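Local coordinates for protein transcription initiation factor TFIID subunit 5 (PDB 2J4B) that probably serves, as a component of the TFIID and SAGA complexes, in regulating transcription initiation by RNA polymerase II, this chain being its N-terminal domain, at residues P32-D44 and T120-I132. Sequence-based numbering, arbitrary orientation.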
ATOM      1  N   PRO A  32      -1.438  -4.561   7.770  1.00 58.76           N
ATOM      2  CA  PRO A  32      -2.224  -3.374   7.399  1.00 58.61           C
ATOM      3  C   PRO A  32      -1.510  -2.481   6.392  1.00 59.08           C
ATOM      4  O   PRO A  32      -2.161  -1.719   5.675  1.00 60.29           O
ATOM      5  CB  PRO A  32      -2.415  -2.638   8.726  1.00 58.37           C
ATOM      6  CG  PRO A  32      -2.290  -3.712   9.772  1.00 59.07           C
ATOM      7  CD  PRO A  32      -1.258  -4.672   9.228  1.00 59.01           C
ATOM      8  N   LEU A  33      -0.189  -2.580   6.341  1.00 58.65           N
ATOM      9  CA  LEU A  33       0.616  -1.779   5.439  1.00 58.33           C
ATOM     10  C   LEU A  33       0.349  -2.096   3.967  1.00 57.97           C
ATOM     11  O   LEU A  33       0.495  -1.227   3.117  1.00 58.39           O
ATOM     12  CB  LEU A  33       2.102  -1.979   5.754  1.00 58.64           C
ATOM     13  CG  LEU A  33       3.106  -1.231   4.869  1.00 59.94           C
ATOM     14  CD1 LEU A  33       2.860   0.293   4.793  1.00 60.29           C
ATOM     15  CD2 LEU A  33       4.542  -1.498   5.324  1.00 60.30           C
ATOM     16  N   LEU A  34      -0.010  -3.332   3.642  1.00 57.25           N
ATOM     17  CA  LEU A  34      -0.170  -3.688   2.232  1.00 56.81           C
ATOM     18  C   LEU A  34      -1.400  -3.063   1.556  1.00 56.65           C
ATOM     19  O   LEU A  34      -1.400  -2.892   0.340  1.00 56.29           O
ATOM     20  CB  LEU A  34      -0.184  -5.192   2.035  1.00 56.45           C
ATOM     21  CG  LEU A  34       1.061  -5.970   2.490  1.00 57.16           C
ATOM     22  CD1 LEU A  34       0.810  -7.498   2.291  1.00 55.47           C
ATOM     23  CD2 LEU A  34       2.376  -5.487   1.813  1.00 55.80           C
ATOM     24  N   TYR A  35      -2.437  -2.717   2.319  1.00 56.90           N
ATOM     25  CA  TYR A  35      -3.674  -2.212   1.711  1.00 57.37           C
ATOM     26  C   TYR A  35      -3.531  -0.819   1.105  1.00 57.44           C
ATOM     27  O   TYR A  35      -3.838  -0.634  -0.081  1.00 56.99           O
ATOM     28  CB  TYR A  35      -4.854  -2.203   2.692  1.00 57.69           C
ATOM     29  CG  TYR A  35      -6.099  -1.551   2.092  1.00 57.62           C
ATOM     30  CD1 TYR A  35      -6.715  -2.090   0.972  1.00 57.88           C
ATOM     31  CD2 TYR A  35      -6.632  -0.400   2.627  1.00 57.71           C
ATOM     32  CE1 TYR A  35      -7.828  -1.521   0.435  1.00 57.87           C
ATOM     33  CE2 TYR A  35      -7.758   0.183   2.096  1.00 57.43           C
ATOM     34  CZ  TYR A  35      -8.362  -0.381   1.001  1.00 57.94           C
ATOM     35  OH  TYR A  35      -9.493   0.204   0.443  1.00 57.59           O
ATOM     36  N   PRO A  36      -3.108   0.171   1.920  1.00 57.40           N
ATOM     37  CA  PRO A  36      -2.839   1.507   1.375  1.00 57.81           C
ATOM     38  C   PRO A  36      -1.734   1.508   0.323  1.00 57.52           C
ATOM     39  O   PRO A  36      -1.845   2.207  -0.663  1.00 58.35           O
ATOM     40  CB  PRO A  36      -2.434   2.325   2.607  1.00 57.38           C
ATOM     41  CG  PRO A  36      -2.058   1.322   3.635  1.00 57.00           C
ATOM     42  CD  PRO A  36      -2.880   0.125   3.373  1.00 57.14           C
ATOM     43  N   LEU A  37      -0.691   0.719   0.513  1.00 58.14           N
ATOM     44  CA  LEU A  37       0.344   0.612  -0.501  1.00 59.13           C
ATOM     45  C   LEU A  37      -0.227   0.091  -1.830  1.00 59.43           C
ATOM     46  O   LEU A  37       0.095   0.606  -2.904  1.00 59.79           O
ATOM     47  CB  LEU A  37       1.440  -0.329  -0.023  1.00 59.79           C
ATOM     48  CG  LEU A  37       2.575  -0.594  -1.016  1.00 60.50           C
ATOM     49  CD1 LEU A  37       3.102   0.700  -1.702  1.00 59.89           C
ATOM     50  CD2 LEU A  37       3.707  -1.358  -0.275  1.00 61.41           C
ATOM     51  N   PHE A  38      -1.064  -0.940  -1.727  1.00 58.59           N
ATOM     52  CA  PHE A  38      -1.756  -1.551  -2.860  1.00 58.17           C
ATOM     53  C   PHE A  38      -2.588  -0.564  -3.682  1.00 57.08           C
ATOM     54  O   PHE A  38      -2.454  -0.481  -4.894  1.00 55.08           O
ATOM     55  CB  PHE A  38      -2.664  -2.660  -2.333  1.00 57.86           C
ATOM     56  CG  PHE A  38      -3.631  -3.203  -3.335  1.00 57.70           C
ATOM     57  CD1 PHE A  38      -3.220  -4.109  -4.296  1.00 57.97           C
ATOM     58  CD2 PHE A  38      -4.973  -2.858  -3.276  1.00 58.16           C
ATOM     59  CE1 PHE A  38      -4.136  -4.650  -5.202  1.00 57.81           C
ATOM     60  CE2 PHE A  38      -5.903  -3.401  -4.167  1.00 57.99           C
ATOM     61  CZ  PHE A  38      -5.480  -4.293  -5.128  1.00 57.96           C
ATOM     62  N   ILE A  39      -3.456   0.169  -3.010  1.00 57.72           N
ATOM     63  CA  ILE A  39      -4.286   1.166  -3.679  1.00 57.68           C
ATOM     64  C   ILE A  39      -3.372   2.185  -4.318  1.00 57.63           C
ATOM     65  O   ILE A  39      -3.558   2.571  -5.468  1.00 57.19           O
ATOM     66  CB  ILE A  39      -5.240   1.867  -2.679  1.00 57.58           C
ATOM     67  CG1 ILE A  39      -6.294   0.871  -2.171  1.00 58.01           C
ATOM     68  CG2 ILE A  39      -5.920   3.077  -3.324  1.00 57.35           C
ATOM     69  CD1 ILE A  39      -7.105   0.208  -3.273  1.00 57.61           C
ATOM     70  N   HIS A  40      -2.355   2.603  -3.572  1.00 57.56           N
ATOM     71  CA  HIS A  40      -1.466   3.646  -4.055  1.00 57.23           C
ATOM     72  C   HIS A  40      -0.731   3.236  -5.325  1.00 56.67           C
ATOM     73  O   HIS A  40      -0.504   4.067  -6.199  1.00 56.63           O
ATOM     74  CB  HIS A  40      -0.486   4.090  -2.967  1.00 56.74           C
ATOM     75  CG  HIS A  40      -1.003   5.205  -2.123  1.00 56.71           C
ATOM     76  ND1 HIS A  40      -1.335   6.435  -2.644  1.00 56.82           N
ATOM     77  CD2 HIS A  40      -1.256   5.276  -0.796  1.00 57.19           C
ATOM     78  CE1 HIS A  40      -1.763   7.221  -1.672  1.00 57.42           C
ATOM     79  NE2 HIS A  40      -1.726   6.538  -0.540  1.00 57.57           N
ATOM     80  N   ILE A  41      -0.325   1.980  -5.410  1.00 56.20           N
ATOM     81  CA  ILE A  41       0.269   1.456  -6.652  1.00 57.33           C
ATOM     82  C   ILE A  41      -0.732   1.453  -7.820  1.00 57.10           C
ATOM     83  O   ILE A  41      -0.410   1.862  -8.939  1.00 56.83           O
ATOM     84  CB  ILE A  41       0.841   0.033  -6.428  1.00 57.80           C
ATOM     85  CG1 ILE A  41       2.049   0.119  -5.469  1.00 57.25           C
ATOM     86  CG2 ILE A  41       1.222  -0.613  -7.748  1.00 56.62           C
ATOM     87  CD1 ILE A  41       2.504  -1.223  -4.934  1.00 57.38           C
ATOM     88  N   TYR A  42      -1.949   1.009  -7.540  1.00 57.24           N
ATOM     89  CA  TYR A  42      -3.040   1.045  -8.495  1.00 57.45           C
ATOM     90  C   TYR A  42      -3.305   2.454  -9.027  1.00 58.22           C
ATOM     91  O   TYR A  42      -3.404   2.664 -10.229  1.00 57.89           O
ATOM     92  CB  TYR A  42      -4.285   0.525  -7.810  1.00 57.93           C
ATOM     93  CG  TYR A  42      -5.514   0.383  -8.677  1.00 58.18           C
ATOM     94  CD1 TYR A  42      -5.551  -0.543  -9.725  1.00 57.83           C
ATOM     95  CD2 TYR A  42      -6.660   1.130  -8.416  1.00 58.07           C
ATOM     96  CE1 TYR A  42      -6.682  -0.702 -10.504  1.00 57.95           C
ATOM     97  CE2 TYR A  42      -7.806   0.975  -9.201  1.00 58.46           C
ATOM     98  CZ  TYR A  42      -7.801   0.052 -10.241  1.00 58.20           C
ATOM     99  OH  TYR A  42      -8.918  -0.116 -11.023  1.00 58.59           O
ATOM    100  N   PHE A  43      -3.442   3.419  -8.126  1.00 58.80           N
ATOM    101  CA  PHE A  43      -3.656   4.802  -8.531  1.00 58.74           C
ATOM    102  C   PHE A  43      -2.456   5.365  -9.304  1.00 59.20           C
ATOM    103  O   PHE A  43      -2.624   6.203 -10.204  1.00 58.64           O
ATOM    104  CB  PHE A  43      -3.942   5.662  -7.306  1.00 59.47           C
ATOM    105  CG  PHE A  43      -5.354   5.544  -6.783  1.00 59.68           C
ATOM    106  CD1 PHE A  43      -6.236   4.611  -7.295  1.00 59.39           C
ATOM    107  CD2 PHE A  43      -5.784   6.363  -5.750  1.00 60.12           C
ATOM    108  CE1 PHE A  43      -7.511   4.512  -6.806  1.00 59.57           C
ATOM    109  CE2 PHE A  43      -7.075   6.264  -5.251  1.00 59.55           C
ATOM    110  CZ  PHE A  43      -7.927   5.333  -5.770  1.00 59.87           C
ATOM    111  N   ASP A  44      -1.250   4.907  -8.964  1.00 58.88           N
ATOM    112  CA  ASP A  44      -0.042   5.399  -9.629  1.00 58.51           C
ATOM    113  C   ASP A  44       0.125   4.847 -11.063  1.00 58.06           C
ATOM    114  O   ASP A  44       0.588   5.564 -11.959  1.00 57.17           O
ATOM    115  CB  ASP A  44       1.183   5.119  -8.780  1.00 60.06           C
ATOM    116  CG  ASP A  44       1.467   6.231  -7.797  1.00 62.33           C
ATOM    117  OD1 ASP A  44       1.123   7.385  -8.125  1.00 64.92           O
ATOM    118  OD2 ASP A  44       2.033   5.979  -6.695  1.00 63.67           O
ATOM    119  N   THR A 120      12.870   2.316  -2.547  1.00 60.47           N
ATOM    120  CA  THR A 120      12.777   3.765  -2.530  1.00 60.09           C
ATOM    121  C   THR A 120      11.344   4.276  -2.763  1.00 59.56           C
ATOM    122  O   THR A 120      10.933   5.327  -2.246  1.00 59.57           O
ATOM    123  CB  THR A 120      13.743   4.328  -3.595  1.00 60.27           C
ATOM    124  OG1 THR A 120      13.857   5.748  -3.476  1.00 60.75           O
ATOM    125  CG2 THR A 120      13.228   3.993  -4.961  1.00 61.23           C
ATOM    126  N   TYR A 121      10.565   3.521  -3.520  1.00 59.14           N
ATOM    127  CA  TYR A 121       9.192   3.915  -3.808  1.00 57.74           C
ATOM    128  C   TYR A 121       8.289   3.709  -2.591  1.00 57.73           C
ATOM    129  O   TYR A 121       7.401   4.522  -2.336  1.00 57.33           O
ATOM    130  CB  TYR A 121       8.649   3.144  -5.005  1.00 57.34           C
ATOM    131  CG  TYR A 121       7.170   3.335  -5.187  1.00 57.34           C
ATOM    132  CD1 TYR A 121       6.682   4.400  -5.924  1.00 56.74           C
ATOM    133  CD2 TYR A 121       6.256   2.472  -4.582  1.00 57.06           C
ATOM    134  CE1 TYR A 121       5.335   4.594  -6.086  1.00 57.23           C
ATOM    135  CE2 TYR A 121       4.898   2.667  -4.726  1.00 57.24           C
ATOM    136  CZ  TYR A 121       4.446   3.732  -5.480  1.00 57.49           C
ATOM    137  OH  TYR A 121       3.106   3.945  -5.640  1.00 57.63           O
ATOM    138  N   ILE A 122       8.500   2.620  -1.847  1.00 57.56           N
ATOM    139  CA  ILE A 122       7.647   2.311  -0.695  1.00 57.13           C
ATOM    140  C   ILE A 122       7.900   3.301   0.433  1.00 57.15           C
ATOM    141  O   ILE A 122       6.970   3.682   1.131  1.00 56.98           O
ATOM    142  CB  ILE A 122       7.852   0.878  -0.163  1.00 57.08           C
ATOM    143  CG1 ILE A 122       7.452  -0.162  -1.214  1.00 57.10           C
ATOM    144  CG2 ILE A 122       7.034   0.662   1.121  1.00 56.51           C
ATOM    145  CD1 ILE A 122       7.536  -1.618  -0.721  1.00 57.33           C
ATOM    146  N   LEU A 123       9.161   3.715   0.601  1.00 57.34           N
ATOM    147  CA  LEU A 123       9.547   4.722   1.608  1.00 56.76           C
ATOM    148  C   LEU A 123       8.952   6.078   1.279  1.00 56.66           C
ATOM    149  O   LEU A 123       8.626   6.843   2.162  1.00 55.51           O
ATOM    150  CB  LEU A 123      11.077   4.885   1.679  1.00 55.92           C
ATOM    151  CG  LEU A 123      11.920   3.709   2.162  1.00 55.94           C
ATOM    152  CD1 LEU A 123      13.391   3.867   1.760  1.00 55.58           C
ATOM    153  CD2 LEU A 123      11.799   3.542   3.643  1.00 56.46           C
ATOM    154  N   LYS A 124       8.841   6.383  -0.011  1.00 58.39           N
ATOM    155  CA  LYS A 124       8.227   7.628  -0.435  1.00 58.40           C
ATOM    156  C   LYS A 124       6.791   7.601  -0.002  1.00 57.59           C
ATOM    157  O   LYS A 124       6.308   8.540   0.625  1.00 58.18           O
ATOM    158  CB  LYS A 124       8.324   7.798  -1.941  1.00 59.93           C
ATOM    159  CG  LYS A 124       7.824   9.141  -2.468  1.00 60.99           C
ATOM    160  CD  LYS A 124       7.892   9.179  -3.998  1.00 62.13           C
ATOM    161  CE  LYS A 124       6.994   8.101  -4.671  1.00 62.94           C
ATOM    162  NZ  LYS A 124       7.194   8.106  -6.169  1.00 63.55           N
ATOM    163  N   ILE A 125       6.116   6.498  -0.289  1.00 57.03           N
ATOM    164  CA  ILE A 125       4.721   6.353   0.090  1.00 56.97           C
ATOM    165  C   ILE A 125       4.532   6.529   1.601  1.00 56.51           C
ATOM    166  O   ILE A 125       3.624   7.232   2.027  1.00 56.31           O
ATOM    167  CB  ILE A 125       4.144   4.991  -0.351  1.00 57.28           C
ATOM    168  CG1 ILE A 125       4.101   4.894  -1.880  1.00 56.83           C
ATOM    169  CG2 ILE A 125       2.737   4.749   0.300  1.00 57.33           C
ATOM    170  CD1 ILE A 125       3.317   5.971  -2.524  1.00 57.35           C
ATOM    171  N   LEU A 126       5.391   5.902   2.400  1.00 56.32           N
ATOM    172  CA  LEU A 126       5.301   6.016   3.859  1.00 56.21           C
ATOM    173  C   LEU A 126       5.362   7.462   4.274  1.00 55.63           C
ATOM    174  O   LEU A 126       4.507   7.921   5.014  1.00 54.17           O
ATOM    175  CB  LEU A 126       6.432   5.272   4.562  1.00 56.65           C
ATOM    176  CG  LEU A 126       6.466   3.755   4.462  1.00 57.24           C
ATOM    177  CD1 LEU A 126       7.093   3.134   5.731  1.00 57.58           C
ATOM    178  CD2 LEU A 126       5.099   3.233   4.226  1.00 57.31           C
ATOM    179  N   ASN A 127       6.398   8.164   3.806  1.00 55.71           N
ATOM    180  CA  ASN A 127       6.643   9.564   4.201  1.00 55.68           C
ATOM    181  C   ASN A 127       5.526  10.510   3.761  1.00 55.78           C
ATOM    182  O   ASN A 127       5.060  11.310   4.551  1.00 56.80           O
ATOM    183  CB  ASN A 127       7.990  10.065   3.654  1.00 54.77           C
ATOM    184  CG  ASN A 127       9.183   9.402   4.326  1.00 54.75           C
ATOM    185  OD1 ASN A 127       9.294   9.376   5.537  1.00 56.33           O
ATOM    186  ND2 ASN A 127      10.071   8.854   3.537  1.00 55.10           N
ATOM    187  N   GLN A 128       5.106  10.396   2.504  1.00 56.67           N
ATOM    188  CA  GLN A 128       4.102  11.275   1.898  1.00 57.08           C
ATOM    189  C   GLN A 128       2.638  10.911   2.192  1.00 56.89           C
ATOM    190  O   GLN A 128       1.795  11.784   2.292  1.00 55.21           O
ATOM    191  CB  GLN A 128       4.286  11.288   0.379  1.00 57.51           C
ATOM    192  CG  GLN A 128       5.589  11.920  -0.059  1.00 59.06           C
ATOM    193  CD  GLN A 128       5.691  12.162  -1.562  1.00 59.75           C
ATOM    194  OE1 GLN A 128       6.648  12.800  -2.029  1.00 61.79           O
ATOM    195  NE2 GLN A 128       4.718  11.670  -2.319  1.00 58.88           N
ATOM    196  N   HIS A 129       2.336   9.624   2.306  1.00 58.00           N
ATOM    197  CA  HIS A 129       0.953   9.188   2.299  1.00 58.50           C
ATOM    198  C   HIS A 129       0.499   8.467   3.558  1.00 58.46           C
ATOM    199  O   HIS A 129      -0.709   8.374   3.796  1.00 59.59           O
ATOM    200  CB  HIS A 129       0.691   8.316   1.072  1.00 60.03           C
ATOM    201  CG  HIS A 129       0.805   9.065  -0.223  1.00 61.54           C
ATOM    202  ND1 HIS A 129       0.108  10.228  -0.472  1.00 61.73           N
ATOM    203  CD2 HIS A 129       1.543   8.825  -1.331  1.00 62.18           C
ATOM    204  CE1 HIS A 129       0.410  10.670  -1.677  1.00 62.17           C
ATOM    205  NE2 HIS A 129       1.275   9.836  -2.223  1.00 62.53           N
ATOM    206  N   LEU A 130       1.438   7.987   4.372  1.00 56.86           N
ATOM    207  CA  LEU A 130       1.075   7.195   5.529  1.00 56.84           C
ATOM    208  C   LEU A 130       1.379   7.908   6.821  1.00 56.72           C
ATOM    209  O   LEU A 130       2.371   8.593   6.947  1.00 56.75           O
ATOM    210  CB  LEU A 130       1.782   5.843   5.529  1.00 56.56           C
ATOM    211  CG  LEU A 130       1.449   4.917   4.374  1.00 55.57           C
ATOM    212  CD1 LEU A 130       2.039   3.545   4.612  1.00 54.91           C
ATOM    213  CD2 LEU A 130      -0.045   4.862   4.218  1.00 55.74           C
ATOM    214  N   ASP A 131       0.499   7.719   7.791  1.00 57.09           N
ATOM    215  CA  ASP A 131       0.624   8.376   9.058  1.00 57.11           C
ATOM    216  C   ASP A 131       0.737   7.313  10.126  1.00 57.48           C
ATOM    217  O   ASP A 131      -0.284   6.852  10.657  1.00 57.92           O
ATOM    218  CB  ASP A 131      -0.602   9.239   9.278  1.00 58.46           C
ATOM    219  CG  ASP A 131      -0.464  10.109  10.451  1.00 59.57           C
ATOM    220  OD1 ASP A 131       0.415   9.799  11.281  1.00 60.55           O
ATOM    221  OD2 ASP A 131      -1.219  11.104  10.537  1.00 61.27           O
ATOM    222  N   ILE A 132       1.978   6.911  10.428  1.00 56.28           N
ATOM    223  CA  ILE A 132       2.233   5.768  11.302  1.00 55.02           C
ATOM    224  C   ILE A 132       2.495   6.230  12.744  1.00 54.18           C
ATOM    225  O   ILE A 132       3.455   6.937  13.004  1.00 53.87           O
ATOM    226  CB  ILE A 132       3.438   4.931  10.815  1.00 55.23           C
ATOM    227  CG1 ILE A 132       3.254   4.499   9.349  1.00 55.77           C
ATOM    228  CG2 ILE A 132       3.651   3.702  11.711  1.00 55.14           C
ATOM    229  CD1 ILE A 132       4.461   3.703   8.747  1.00 54.39           C
TER
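Two helices of the mainly helical NTD2 domain of TAF5, 34-44 and 120-129, cross steeply here, at 106° with their axes 10.9 Å apart, as Leu37 packs between Tyr121, Ile122 and Ile125. Its CG stands anti to the backbone N (chi1 177°), which sends the two methyls across the gap: CD2 lies 3.9 Å from CD1 of Ile122, while CD1 meets the edge of the Tyr121 ring. A branched aliphatic tip suits this place, since each methyl can serve a different neighbour. Earlier in segment 32-44, Leu33 CD1 touches both Leu126 CD2 and, at 3.4 Å, Leu130 CD1; Pro36 lays its compact ring against the other Leu130 methyl, where the chain leaves the helix for strand 130-135. Helices 8-21 and 104-116 add Leu15 and Leu110 to this apolar layer.

Further along helix 34-44, polar groups meet both ends of helix 120-129. Near its end, the flat rings of His40 and His129 form an offset stack, centroids 4.2 Å apart and planes at 21°, with His40 CE1 over the rim of the His129 ring; Phe93 also meets the His40 ring. Tyr121, on the first turn, suits a mixed setting: Leu37 and Ile41 pack its ring, while its OH donates to Asp44 OD2 at 2.5 Å, through the anti lone pair and close to the phenol plane. Aliphatic side chains thus pack from Leu33 to Leu37, while the phenol-carboxylate bond ties Asp44 to helix 120-129; the closely stacked imidazoles would probably disfavour both being protonated at once.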